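Local coordinates for uncharacterized protein Atu1872 (Agrobacterium tumefaciens, PDB 2QNT) that is of unknown function but is related to the glyoxalase/bleomycin resistance protein/dioxygenase family, whose paired sheets commonly enclose a ligand or metal site, at residues V10-F15 with T46-H51; S24-R29 with F114-G119; W107-F112 with A121-E126. One frame throughout, in Å; residues are numbered along the deposited sequence.

Overall arrangement
The three contacts lie within one Glyoxalase-like domain, which holds two mixed four-stranded sheets with the same strand order. Interaction 1 joins strands 7-16 and 49-52 of the first sheet. Interaction 3 joins strands 110-115 and 121-126 of the second. Their centres are about 20 Å apart and they do not touch. Interaction 2 lies between, its centre about 13 Å from that of interaction 1 and about 16 Å from that of interaction 3. It sets helix 19-29 against the end of strand 110-115 and touches both neighbours. Along the chain, interaction 1 closes before interaction 3 opens, while interaction 2 alternates with each. Helix 19-29, which follows strand 7-16, thus packs against the second sheet.

Interaction 1: V10-F15 with T46-H51; sequences VNPIPF and TGFAIH
The Phe48 ring meets two prolines obliquely, Pro14 CG at 4.0 Å from Phe48 CE2 and Pro12 CG beside CD2. Phe48 CG is anti to the backbone N (chi1 -173°), and the ring end turns back toward strand 7-16 although CB points away. Phe80 meets the Phe48 ring edge-to-face, and the Phe9 ring of the second subunit also meets it. The His51 ring is approached obliquely by Ile13 CG2, which lies 3.5 Å from His51 CB. These two side chains run side by side in the same direction. Ala49 CB points toward strand 7-16, near Asn11 CB and Ile13 CG1.

The strands are parallel where Phe15 pairs with His51. His51 N donates to Pro14 O at 3.2 Å, nearly straight down the carbonyl. Phe15 CA adds a CH contact to His51 O at 3.4 Å. Toward the other end the chains part, and a water lies 3.0 Å from Val10 O and 2.6 Å from Gly47 O, bridging the two carbonyls.

Pro12 and Pro14 have no N-H to give. Pro14 CD, not a donor nitrogen, rests 3.1 Å from Ala49 O. Residues 11-14 pair antiparallel with a strand of the second subunit, and the sheet continues across the interface. The chemistry implies a junction held mainly by apolar packing, with one direct backbone hydrogen bond between the two segments and one water bridge.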
loop_
_atom_site.group_PDB
_atom_site.type_symbol
_atom_site.label_atom_id
_atom_site.label_comp_id
_atom_site.label_asym_id
_atom_site.label_seq_id
_atom_site.Cartn_x
_atom_site.Cartn_y
_atom_site.Cartn_z
ATOM N N VAL A 10 1.498 -4.576 -8.052
ATOM C CA VAL A 10 2.766 -5.141 -7.676
ATOM C C VAL A 10 3.115 -4.826 -6.238
ATOM O O VAL A 10 3.230 -5.731 -5.408
ATOM C CB VAL A 10 3.871 -4.751 -8.657
ATOM C CG1 VAL A 10 5.201 -5.351 -8.209
ATOM C CG2 VAL A 10 3.504 -5.273 -10.085
ATOM N N ASN A 11 3.245 -3.543 -5.884
ATOM C CA ASN A 11 3.681 -3.148 -4.517
ATOM C C ASN A 11 3.035 -1.845 -4.078
ATOM O O ASN A 11 3.076 -0.924 -4.865
ATOM C CB ASN A 11 5.194 -2.835 -4.466
ATOM C CG ASN A 11 6.085 -4.021 -4.818
ATOM O OD1 ASN A 11 6.114 -5.027 -4.108
ATOM N ND2 ASN A 11 6.872 -3.865 -5.878
ATOM N N PRO A 12 2.656 -1.701 -2.819
ATOM C CA PRO A 12 2.576 -0.372 -2.261
ATOM C C PRO A 12 3.981 0.030 -1.864
ATOM O O PRO A 12 4.786 -0.808 -1.475
ATOM C CB PRO A 12 1.755 -0.569 -0.996
ATOM C CG PRO A 12 2.093 -1.917 -0.543
ATOM C CD PRO A 12 2.440 -2.732 -1.779
ATOM N N ILE A 13 4.251 1.337 -1.891
ATOM C CA ILE A 13 5.564 1.853 -1.554
ATOM C C ILE A 13 5.372 3.053 -0.625
ATOM O O ILE A 13 5.391 4.194 -1.053
ATOM C CB ILE A 13 6.393 2.229 -2.785
ATOM C CG1 ILE A 13 6.402 1.106 -3.819
ATOM C CG2 ILE A 13 7.818 2.579 -2.333
ATOM C CD1 ILE A 13 7.068 1.468 -5.162
ATOM N N PRO A 14 5.150 2.803 0.684
ATOM C CA PRO A 14 5.158 3.893 1.656
ATOM C C PRO A 14 6.489 4.613 1.646
ATOM O O PRO A 14 7.555 3.985 1.523
ATOM C CB PRO A 14 4.905 3.204 2.993
ATOM C CG PRO A 14 4.479 1.824 2.653
ATOM C CD PRO A 14 4.924 1.488 1.308
ATOM N N PHE A 15 6.424 5.927 1.828
ATOM C CA PHE A 15 7.625 6.757 1.912
ATOM C C PHE A 15 8.135 6.761 3.341
ATOM O O PHE A 15 7.371 6.793 4.295
ATOM C CB PHE A 15 7.314 8.188 1.549
ATOM C CG PHE A 15 6.894 8.429 0.103
ATOM C CD1 PHE A 15 6.735 7.395 -0.812
ATOM C CD2 PHE A 15 6.560 9.707 -0.297
ATOM C CE1 PHE A 15 6.298 7.651 -2.125
ATOM C CE2 PHE A 15 6.118 9.946 -1.621
ATOM C CZ PHE A 15 5.992 8.920 -2.497
ATOM N N THR A 46 6.502 -11.226 0.045
ATOM C CA THR A 46 5.083 -11.120 0.223
ATOM C C THR A 46 4.519 -9.778 -0.245
ATOM O O THR A 46 3.384 -9.471 0.027
ATOM C CB THR A 46 4.581 -11.570 1.645
ATOM O OG1 THR A 46 4.860 -10.588 2.648
ATOM C CG2 THR A 46 5.207 -12.917 2.052
ATOM N N GLY A 47 5.286 -9.041 -1.028
ATOM C CA GLY A 47 4.782 -7.910 -1.802
ATOM C C GLY A 47 4.779 -6.560 -1.111
ATOM O O GLY A 47 3.988 -5.706 -1.477
ATOM N N PHE A 48 5.551 -6.413 -0.059
ATOM C CA PHE A 48 5.662 -5.140 0.616
ATOM C C PHE A 48 6.975 -4.482 0.184
ATOM O O PHE A 48 7.932 -5.154 -0.186
ATOM C CB PHE A 48 5.667 -5.376 2.129
ATOM C CG PHE A 48 5.601 -4.128 2.953
ATOM C CD1 PHE A 48 6.672 -3.753 3.772
ATOM C CD2 PHE A 48 4.523 -3.266 2.861
ATOM C CE1 PHE A 48 6.642 -2.606 4.512
ATOM C CE2 PHE A 48 4.494 -2.102 3.594
ATOM C CZ PHE A 48 5.567 -1.763 4.419
ATOM N N ALA A 49 6.986 -3.154 0.199
ATOM C CA ALA A 49 8.174 -2.394 -0.168
ATOM C C ALA A 49 8.183 -1.061 0.542
ATOM O O ALA A 49 7.154 -0.634 1.016
ATOM C CB ALA A 49 8.232 -2.169 -1.666
ATOM N N ILE A 50 9.371 -0.459 0.667
ATOM C CA ILE A 50 9.527 0.868 1.283
ATOM C C ILE A 50 10.534 1.646 0.455
ATOM O O ILE A 50 11.433 1.059 -0.152
ATOM C CB ILE A 50 10.022 0.775 2.754
ATOM C CG1 ILE A 50 11.286 -0.089 2.858
ATOM C CG2 ILE A 50 8.940 0.239 3.684
ATOM C CD1 ILE A 50 11.938 -0.203 4.277
ATOM N N HIS A 51 10.416 2.974 0.458
ATOM C CA HIS A 51 11.363 3.808 -0.278
ATOM C C HIS A 51 11.658 5.069 0.501
ATOM O O HIS A 51 10.748 5.672 1.065
ATOM C CB HIS A 51 10.780 4.220 -1.647
ATOM C CG HIS A 51 11.773 4.603 -2.721
ATOM N ND1 HIS A 51 12.663 5.661 -2.633
ATOM C CD2 HIS A 51 11.965 4.062 -3.950
ATOM C CE1 HIS A 51 13.349 5.752 -3.772
ATOM N NE2 HIS A 51 12.963 4.775 -4.577
HETATM O O HOH W 1 1.780 -6.156 -2.860
#

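Interaction 2: S24-R29 with F114-G119; sequences SFYRDR and FYDPDG
Phe25 and Pro117 bring the backbones closest, their CA atoms 7.5 Å apart, where helix 19-29 passes the type I turn Asp116-Gly119 that follows strand 110-115. Pro117 lies over one face of the Phe25 ring. Its CD sits 3.5 Å from the ring centroid and 13° off the ring normal, a CH-pi contact. Phe25 CG is anti to the backbone N (chi1 177°), which carries the ring out to the turn. The far end of the ring reaches the strand. Phe25 CZ meets Phe114 CE1 edge to edge at 4.0 Å. Phe25 CE2 also touches Asp116 CB at 3.8 Å, and the ring stands almost perpendicular to the carboxylate.

Tyr26 supplies the polar link. Its CB does not head for the turn, but the long side chain brings the hydroxyl there. Tyr26 OH donates to Asp116 OD2 at 2.7 Å, on the anti side of the carboxylate and 19° out of its plane. The Tyr26 ring is turned steeply to that carboxylate. Phe25 CD2 lies over one face of the same ring, and the Phe48 ring, just before strand 49-52, also meets Tyr26.

Asp116 OD1 serves the turn itself. It accepts from Asp118 N at 2.8 Å, from well above the carboxylate plane, and also from His120 N. One oxygen therefore holds the turn while the other holds the helix, which should fix the rotation of the buried carboxylate. Ile122 packs against Tyr26, Phe114 and Asp116 from the next strand. The arrangement is an Asx turn superimposed on a type I turn, both starting at Asp116, in the hairpin between strands 110-115 and 121-126, with helix 19-29 of this glyoxalase-like domain packed against it.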
loop_
_atom_site.group_PDB
_atom_site.type_symbol
_atom_site.label_atom_id
_atom_site.label_comp_id
_atom_site.label_asym_id
_atom_site.label_seq_id
_atom_site.Cartn_x
_atom_site.Cartn_y
_atom_site.Cartn_z
ATOM N N SER A 24 15.280 -2.078 9.220
ATOM C CA SER A 24 15.533 -2.791 10.463
ATOM C C SER A 24 14.229 -3.070 11.228
ATOM O O SER A 24 14.042 -4.130 11.788
ATOM C CB SER A 24 16.511 -2.012 11.339
ATOM O OG SER A 24 17.778 -1.892 10.717
ATOM N N PHE A 25 13.313 -2.106 11.245
ATOM C CA PHE A 25 12.009 -2.320 11.868
ATOM C C PHE A 25 11.241 -3.478 11.208
ATOM O O PHE A 25 10.777 -4.416 11.888
ATOM C CB PHE A 25 11.200 -1.035 11.755
ATOM C CG PHE A 25 9.810 -1.132 12.300
ATOM C CD1 PHE A 25 9.592 -0.959 13.634
ATOM C CD2 PHE A 25 8.729 -1.367 11.482
ATOM C CE1 PHE A 25 8.327 -1.018 14.158
ATOM C CE2 PHE A 25 7.466 -1.460 12.014
ATOM C CZ PHE A 25 7.273 -1.252 13.352
ATOM N N TYR A 26 11.086 -3.406 9.885
ATOM C CA TYR A 26 10.268 -4.418 9.181
ATOM C C TYR A 26 10.909 -5.794 9.199
ATOM O O TYR A 26 10.213 -6.808 9.334
ATOM C CB TYR A 26 9.909 -3.946 7.757
ATOM C CG TYR A 26 8.822 -2.902 7.741
ATOM C CD1 TYR A 26 9.086 -1.556 7.550
ATOM C CD2 TYR A 26 7.521 -3.281 7.942
ATOM C CE1 TYR A 26 8.084 -0.624 7.549
ATOM C CE2 TYR A 26 6.499 -2.377 7.950
ATOM C CZ TYR A 26 6.761 -1.024 7.753
ATOM O OH TYR A 26 5.695 -0.134 7.762
ATOM N N ARG A 27 12.236 -5.846 9.084
ATOM C CA ARG A 27 12.967 -7.131 9.120
ATOM C C ARG A 27 13.118 -7.635 10.560
ATOM O O ARG A 27 12.768 -8.797 10.826
ATOM C CB ARG A 27 14.326 -7.041 8.384
ATOM C CG ARG A 27 15.007 -8.413 8.112
ATOM C CD ARG A 27 16.420 -8.245 7.522
ATOM N NE ARG A 27 17.180 -7.306 8.340
ATOM C CZ ARG A 27 18.158 -6.502 7.907
ATOM N NH1 ARG A 27 18.748 -5.689 8.768
ATOM N NH2 ARG A 27 18.561 -6.497 6.636
ATOM N N ASP A 28 13.568 -6.794 11.501
ATOM C CA ASP A 28 13.850 -7.285 12.898
ATOM C C ASP A 28 12.639 -7.441 13.793
ATOM O O ASP A 28 12.575 -8.347 14.628
ATOM C CB ASP A 28 14.785 -6.367 13.721
ATOM C CG ASP A 28 16.190 -6.271 13.174
ATOM O OD1 ASP A 28 16.493 -6.923 12.142
ATOM O OD2 ASP A 28 16.956 -5.487 13.786
ATOM N N ARG A 29 11.696 -6.509 13.683
ATOM C CA ARG A 29 10.548 -6.539 14.562
ATOM C C ARG A 29 9.424 -7.300 13.903
ATOM O O ARG A 29 8.852 -8.159 14.541
ATOM C CB ARG A 29 10.114 -5.137 15.063
ATOM C CG ARG A 29 11.137 -4.399 15.894
ATOM C CD ARG A 29 11.598 -5.212 17.086
ATOM N NE ARG A 29 12.422 -4.456 18.011
ATOM C CZ ARG A 29 13.090 -4.998 19.013
ATOM N NH1 ARG A 29 13.018 -6.302 19.246
ATOM N NH2 ARG A 29 13.810 -4.227 19.801
ATOM N N PHE A 114 -0.761 -0.610 15.134
ATOM C CA PHE A 114 0.362 0.140 15.655
ATOM C C PHE A 114 0.962 0.979 14.569
ATOM O O PHE A 114 0.603 0.870 13.406
ATOM C CB PHE A 114 1.411 -0.788 16.270
ATOM C CG PHE A 114 1.911 -1.856 15.342
ATOM C CD1 PHE A 114 3.087 -1.683 14.626
ATOM C CD2 PHE A 114 1.247 -3.053 15.212
ATOM C CE1 PHE A 114 3.552 -2.658 13.788
ATOM C CE2 PHE A 114 1.729 -4.035 14.360
ATOM C CZ PHE A 114 2.892 -3.820 13.656
ATOM N N TYR A 115 1.924 1.807 14.939
ATOM C CA TYR A 115 2.610 2.671 13.984
ATOM C C TYR A 115 3.977 2.126 13.619
ATOM O O TYR A 115 4.674 1.562 14.473
ATOM C CB TYR A 115 2.826 4.058 14.578
ATOM C CG TYR A 115 1.549 4.784 14.885
ATOM C CD1 TYR A 115 0.712 5.235 13.876
ATOM C CD2 TYR A 115 1.141 4.967 16.192
ATOM C CE1 TYR A 115 -0.480 5.903 14.176
ATOM C CE2 TYR A 115 -0.035 5.608 16.498
ATOM C CZ TYR A 115 -0.845 6.078 15.482
ATOM O OH TYR A 115 -2.027 6.724 15.784
ATOM N N ASP A 116 4.368 2.313 12.369
ATOM C CA ASP A 116 5.767 2.123 11.978
ATOM C C ASP A 116 6.594 3.346 12.366
ATOM O O ASP A 116 6.050 4.306 12.905
ATOM C CB ASP A 116 5.877 1.658 10.527
ATOM C CG ASP A 116 5.944 2.750 9.524
ATOM O OD1 ASP A 116 5.762 3.945 9.853
ATOM O OD2 ASP A 116 6.236 2.438 8.333
ATOM N N PRO A 117 7.917 3.301 12.176
ATOM C CA PRO A 117 8.755 4.411 12.591
ATOM C C PRO A 117 8.393 5.763 11.972
ATOM O O PRO A 117 8.757 6.795 12.535
ATOM C CB PRO A 117 10.154 3.964 12.159
ATOM C CG PRO A 117 10.074 2.463 12.292
ATOM C CD PRO A 117 8.718 2.144 11.728
ATOM N N ASP A 118 7.699 5.786 10.842
ATOM C CA ASP A 118 7.317 7.021 10.165
ATOM C C ASP A 118 5.879 7.401 10.488
ATOM O O ASP A 118 5.401 8.447 10.005
ATOM C CB ASP A 118 7.501 6.882 8.655
ATOM C CG ASP A 118 8.943 6.839 8.278
ATOM O OD1 ASP A 118 9.507 7.920 7.993
ATOM O OD2 ASP A 118 9.526 5.738 8.321
ATOM N N GLY A 119 5.192 6.600 11.296
ATOM C CA GLY A 119 3.812 6.865 11.619
ATOM C C GLY A 119 2.780 6.241 10.714
ATOM O O GLY A 119 1.590 6.503 10.887
#

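Interaction 3: W107-F112 with A121-E126; sequences WGQRVF and AIEVGE
Glu126 reaches back across Gln109 and Arg110 of the partner segment. Its CB lies 3.9 Å from Arg110 O. Glu126 CG sits between the backbone N and the carbonyl carbon (chi1 63°), and it packs on Gln109 CG at 3.7 Å. Next, Glu126 CD passes near Arg110 N and Arg110 CB. At the tip, Glu126 OE2 accepts from Arg110 N at 2.8 Å, with an N-H...O angle of 173°, on the anti side of the carboxylate. The Arg110 guanidinium turns elsewhere, to a salt bridge with Asp86.

The Gln109 chain runs antiparallel alongside that of Glu126. Its NE2 donates to Glu126 O at 2.8 Å, in the carbonyl plane. Its OE1 accepts a hydrogen bond from Trp107 NE1 on a lone pair, in the ring plane of the tryptophan, and a water links it to Glu123 OE2.

The strands are antiparallel. Phe112 and Val124 form a hydrogen-bonded pair, and Val124 CB lies over the Phe112 ring. On the other face of the sheet, Val111 pairs with Gly125. Gly125 has no side chain, and Gln109 NE2 comes within 3.8 Å of Gly125 CA. Val111 CG1 is 3.2 Å from Glu123 OE2, while Glu123 OE1 pairs with Arg113 and meets a bound buffer molecule.

Glu126 N bonds to Arg110 O. Beyond that, side chains finish the pairing: the Glu126 carboxylate accepts from Arg110 N, and the Gln109 amide donates to Glu126 O.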
loop_
_atom_site.group_PDB
_atom_site.type_symbol
_atom_site.label_atom_id
_atom_site.label_comp_id
_atom_site.label_asym_id
_atom_site.label_seq_id
_atom_site.Cartn_x
_atom_site.Cartn_y
_atom_site.Cartn_z
ATOM N N TRP A 107 -15.844 -8.458 13.364
ATOM C CA TRP A 107 -15.989 -9.593 12.459
ATOM C C TRP A 107 -15.331 -10.879 12.966
ATOM O O TRP A 107 -15.260 -11.870 12.243
ATOM C CB TRP A 107 -15.423 -9.228 11.086
ATOM C CG TRP A 107 -14.022 -8.692 11.084
ATOM C CD1 TRP A 107 -12.877 -9.387 10.822
ATOM C CD2 TRP A 107 -13.626 -7.327 11.279
ATOM N NE1 TRP A 107 -11.800 -8.536 10.855
ATOM C CE2 TRP A 107 -12.229 -7.274 11.157
ATOM C CE3 TRP A 107 -14.316 -6.144 11.572
ATOM C CZ2 TRP A 107 -11.514 -6.083 11.241
ATOM C CZ3 TRP A 107 -13.589 -4.966 11.717
ATOM C CH2 TRP A 107 -12.211 -4.948 11.555
ATOM N N GLY A 108 -14.842 -10.860 14.204
ATOM C CA GLY A 108 -14.405 -12.077 14.886
ATOM C C GLY A 108 -12.919 -12.361 14.868
ATOM O O GLY A 108 -12.443 -13.246 15.578
ATOM N N GLN A 109 -12.173 -11.635 14.051
ATOM C CA GLN A 109 -10.730 -11.815 13.933
ATOM C C GLN A 109 -9.997 -11.030 15.012
ATOM O O GLN A 109 -10.332 -9.882 15.269
ATOM C CB GLN A 109 -10.284 -11.309 12.556
ATOM C CG GLN A 109 -8.839 -11.516 12.212
ATOM C CD GLN A 109 -8.425 -10.712 10.991
ATOM O OE1 GLN A 109 -9.140 -9.812 10.544
ATOM N NE2 GLN A 109 -7.277 -11.055 10.420
ATOM N N ARG A 110 -8.978 -11.641 15.619
ATOM C CA ARG A 110 -8.105 -10.960 16.564
ATOM C C ARG A 110 -6.967 -10.258 15.830
ATOM O O ARG A 110 -6.231 -10.895 15.059
ATOM C CB ARG A 110 -7.552 -11.966 17.555
ATOM C CG ARG A 110 -8.641 -12.638 18.360
ATOM C CD ARG A 110 -8.116 -13.788 19.150
ATOM N NE ARG A 110 -7.218 -13.352 20.188
ATOM C CZ ARG A 110 -6.019 -13.864 20.433
ATOM N NH1 ARG A 110 -5.534 -14.875 19.693
ATOM N NH2 ARG A 110 -5.320 -13.362 21.449
ATOM N N VAL A 111 -6.849 -8.945 16.060
ATOM C CA VAL A 111 -5.800 -8.146 15.450
ATOM C C VAL A 111 -5.238 -7.150 16.424
ATOM O O VAL A 111 -5.886 -6.774 17.382
ATOM C CB VAL A 111 -6.303 -7.379 14.169
ATOM C CG1 VAL A 111 -7.245 -8.267 13.339
ATOM C CG2 VAL A 111 -6.968 -6.063 14.497
ATOM N N PHE A 112 -4.025 -6.662 16.154
ATOM C CA PHE A 112 -3.518 -5.474 16.828
ATOM C C PHE A 112 -3.049 -4.479 15.796
ATOM O O PHE A 112 -2.789 -4.831 14.658
ATOM C CB PHE A 112 -2.439 -5.800 17.879
ATOM C CG PHE A 112 -1.152 -6.409 17.368
ATOM C CD1 PHE A 112 0.034 -5.673 17.391
ATOM C CD2 PHE A 112 -1.088 -7.733 17.010
ATOM C CE1 PHE A 112 1.243 -6.248 17.020
ATOM C CE2 PHE A 112 0.133 -8.304 16.648
ATOM C CZ PHE A 112 1.279 -7.547 16.644
ATOM N N ALA A 121 0.165 3.496 9.582
ATOM C CA ALA A 121 -0.655 2.613 10.376
ATOM C C ALA A 121 -0.534 1.196 9.855
ATOM O O ALA A 121 -0.711 0.938 8.647
ATOM C CB ALA A 121 -2.111 3.091 10.361
ATOM N N ILE A 122 -0.239 0.274 10.771
ATOM C CA ILE A 122 -0.107 -1.153 10.491
ATOM C C ILE A 122 -1.059 -1.988 11.323
ATOM O O ILE A 122 -1.233 -1.756 12.522
ATOM C CB ILE A 122 1.307 -1.672 10.824
ATOM C CG1 ILE A 122 2.337 -1.092 9.860
ATOM C CG2 ILE A 122 1.349 -3.201 10.759
ATOM C CD1 ILE A 122 3.752 -1.289 10.323
ATOM N N GLU A 123 -1.631 -2.994 10.679
ATOM C CA GLU A 123 -2.429 -4.011 11.369
ATOM C C GLU A 123 -1.779 -5.346 11.157
ATOM O O GLU A 123 -1.381 -5.667 10.043
ATOM C CB GLU A 123 -3.852 -4.025 10.795
ATOM C CG GLU A 123 -4.715 -5.138 11.383
ATOM C CD GLU A 123 -6.128 -5.123 10.914
ATOM O OE1 GLU A 123 -6.627 -4.053 10.522
ATOM O OE2 GLU A 123 -6.703 -6.235 10.924
ATOM N N VAL A 124 -1.699 -6.118 12.252
ATOM C CA VAL A 124 -1.320 -7.522 12.200
ATOM C C VAL A 124 -2.487 -8.308 12.745
ATOM O O VAL A 124 -2.838 -8.181 13.914
ATOM C CB VAL A 124 -0.022 -7.805 12.964
ATOM C CG1 VAL A 124 0.259 -9.309 13.034
ATOM C CG2 VAL A 124 1.158 -7.048 12.372
ATOM N N GLY A 125 -3.045 -9.166 11.910
ATOM C CA GLY A 125 -4.164 -10.011 12.283
ATOM C C GLY A 125 -3.839 -11.468 12.208
ATOM O O GLY A 125 -2.925 -11.902 11.475
ATOM N N GLU A 126 -4.628 -12.253 12.937
ATOM C CA GLU A 126 -4.516 -13.693 12.776
ATOM C C GLU A 126 -4.899 -14.069 11.363
ATOM O O GLU A 126 -5.695 -13.396 10.713
ATOM C CB GLU A 126 -5.366 -14.453 13.783
ATOM C CG GLU A 126 -6.848 -14.222 13.654
ATOM C CD GLU A 126 -7.609 -14.979 14.710
ATOM O OE1 GLU A 126 -7.241 -16.148 14.992
ATOM O OE2 GLU A 126 -8.550 -14.411 15.271
HETATM O O HOH W 2 -8.790 -7.212 9.699
#